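Local coordinates for aphrodisin (Mesocricetus auratus, PDB 1E5P), which acts as an aphrodisiac pheromone that elicits copulatory behaviour in male hamsters, and belongs to the lipocalins, carriers of small molecules, at residues Ile13-Asp18 with Met108-Gly113. Residues are numbered along the deposited sequence; the frame is centred on the assembly and turned at random. Where two conformers were deposited one is given.
Sequences IVIAAD and MIVVAG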
loop_
_atom_site.group_PDB
_atom_site.type_symbol
_atom_site.label_atom_id
_atom_site.label_comp_id
_atom_site.label_asym_id
_atom_site.label_seq_id
_atom_site.Cartn_x
_atom_site.Cartn_y
_atom_site.Cartn_z
ATOM N N ILE A 13 -4.731 0.015 6.311
ATOM C CA ILE A 13 -6.021 -0.476 6.824
ATOM C C ILE A 13 -6.365 -1.788 6.117
ATOM O O ILE A 13 -6.705 -2.790 6.758
ATOM C CB ILE A 13 -7.129 0.552 6.618
ATOM C CG1 ILE A 13 -6.725 1.960 7.102
ATOM C CG2 ILE A 13 -8.407 0.079 7.317
ATOM C CD1 ILE A 13 -6.255 2.000 8.524
ATOM N N VAL A 14 -6.316 -1.783 4.792
ATOM C CA VAL A 14 -6.653 -2.995 4.019
ATOM C C VAL A 14 -5.690 -3.118 2.846
ATOM O O VAL A 14 -5.168 -2.108 2.359
ATOM C CB VAL A 14 -8.095 -2.993 3.468
ATOM C CG1 VAL A 14 -9.182 -2.845 4.499
ATOM C CG2 VAL A 14 -8.224 -1.985 2.340
ATOM N N ILE A 15 -5.422 -4.350 2.405
ATOM C CA ILE A 15 -4.657 -4.600 1.216
ATOM C C ILE A 15 -5.410 -5.689 0.412
ATOM O O ILE A 15 -5.871 -6.621 1.090
ATOM C CB ILE A 15 -3.222 -5.112 1.414
ATOM C CG1 ILE A 15 -2.356 -4.108 2.177
ATOM C CG2 ILE A 15 -2.563 -5.352 0.041
ATOM C CD1 ILE A 15 -1.014 -4.684 2.597
ATOM N N ALA A 16 -5.567 -5.489 -0.861
ATOM C CA ALA A 16 -6.194 -6.502 -1.732
ATOM C C ALA A 16 -5.190 -6.873 -2.820
ATOM O O ALA A 16 -4.482 -5.975 -3.301
ATOM C CB ALA A 16 -7.468 -5.947 -2.356
ATOM N N ALA A 17 -5.072 -8.133 -3.218
ATOM C CA ALA A 17 -4.111 -8.484 -4.261
ATOM C C ALA A 17 -4.629 -9.679 -5.070
ATOM O O ALA A 17 -5.309 -10.538 -4.493
ATOM C CB ALA A 17 -2.766 -8.887 -3.650
ATOM N N ASP A 18 -4.211 -9.733 -6.324
ATOM C CA ASP A 18 -4.622 -10.892 -7.157
ATOM C C ASP A 18 -3.853 -12.135 -6.768
ATOM O O ASP A 18 -4.394 -13.261 -6.936
ATOM C CB ASP A 18 -4.581 -10.565 -8.634
ATOM C CG ASP A 18 -3.237 -10.122 -9.164
ATOM O OD1 ASP A 18 -2.316 -9.944 -8.357
ATOM O OD2 ASP A 18 -3.108 -9.936 -10.403
HETATM N N MSE A 108 -2.270 -4.902 -6.916
HETATM C CA MSE A 108 -2.729 -4.709 -5.557
HETATM C C MSE A 108 -3.456 -3.358 -5.386
HETATM O O MSE A 108 -3.241 -2.444 -6.176
HETATM C CB MSE A 108 -1.526 -4.581 -4.579
HETATM C CG MSE A 108 -0.415 -5.550 -4.613
HETATM SE SE MSE A 108 1.081 -5.135 -3.687
HETATM C CE MSE A 108 0.437 -4.684 -2.076
ATOM N N ILE A 109 -4.288 -3.346 -4.367
ATOM C CA ILE A 109 -4.920 -2.104 -3.914
ATOM C C ILE A 109 -4.548 -1.998 -2.435
ATOM O O ILE A 109 -4.653 -2.976 -1.693
ATOM C CB ILE A 109 -6.453 -2.073 -4.043
ATOM C CG1 ILE A 109 -6.820 -2.074 -5.525
ATOM C CG2 ILE A 109 -7.009 -0.819 -3.352
ATOM C CD1 ILE A 109 -8.271 -2.428 -5.793
ATOM N N VAL A 110 -4.043 -0.840 -2.022
ATOM C CA VAL A 110 -3.697 -0.611 -0.635
ATOM C C VAL A 110 -4.513 0.596 -0.143
ATOM O O VAL A 110 -4.576 1.614 -0.851
ATOM C CB VAL A 110 -2.184 -0.285 -0.480
ATOM C CG1 VAL A 110 -1.859 0.060 0.951
ATOM C CG2 VAL A 110 -1.381 -1.488 -0.985
ATOM N N VAL A 111 -5.180 0.436 0.987
ATOM C CA VAL A 111 -5.917 1.592 1.556
ATOM C C VAL A 111 -5.179 2.021 2.824
ATOM O O VAL A 111 -5.095 1.271 3.785
ATOM C CB VAL A 111 -7.373 1.275 1.894
ATOM C CG1 VAL A 111 -8.089 2.537 2.414
ATOM C CG2 VAL A 111 -8.111 0.686 0.700
ATOM N N ALA A 112 -4.614 3.220 2.791
ATOM C CA ALA A 112 -3.931 3.785 3.953
ATOM C C ALA A 112 -4.947 4.659 4.715
ATOM O O ALA A 112 -5.798 5.237 4.055
ATOM C CB ALA A 112 -2.787 4.669 3.473
ATOM N N GLY A 113 -4.845 4.736 6.028
ATOM C CA GLY A 113 -5.747 5.563 6.797
ATOM C C GLY A 113 -5.117 6.087 8.071
ATOM O O GLY A 113 -3.993 5.753 8.436
#
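Ile13-Ala17 and Met108-Gly113 run antiparallel, their axes at 175° and 4.6 Å apart, and a classic beta bulge interrupts their ladder where Ile13 and Val14 both face Val111. Ile13 N reaches Val111 O at 2.8 Å, while Val14 N adds a weak second bond to the same oxygen. Val111 N returns a nearly straight bond to Val14 O, and past the bulge the pairing is regular, Ala16 and Ile109 exchanging two bonds, one from each backbone N to the other's O.

At the bulge, Ile13 turns toward the other strand instead of standing on a face of the sheet. Ile13 CG1, beside the backbone N (chi1 -49°), lies 3.5 Å from Gly113 N, a spot where a glycine leaves room and a beta carbon would clash. Because CG1 and CD1 cover the Gly113 backbone, an alanine here is likely to leave a gap over it. Val14 and Val111 point the same way on one face, where Leu126 of helix 120-132 meets both. On the other, Ile15 CG2 touches Met108 CE at 3.7 Å; Met108 is a selenomethionine whose chain, bent at chi3 (50°), brings the methyl back alongside Ile15. Val110 CG2 lies 4.2 Å from Ile15 CG2, and Ile23 covers Ile15 and Ala17.

This seam joins strands 8-17 and 105-113, closing the lipocalin barrel between its first and eighth strands; because the bonding is backbone to backbone, the buried side chains meeting across it can be wholly apolar.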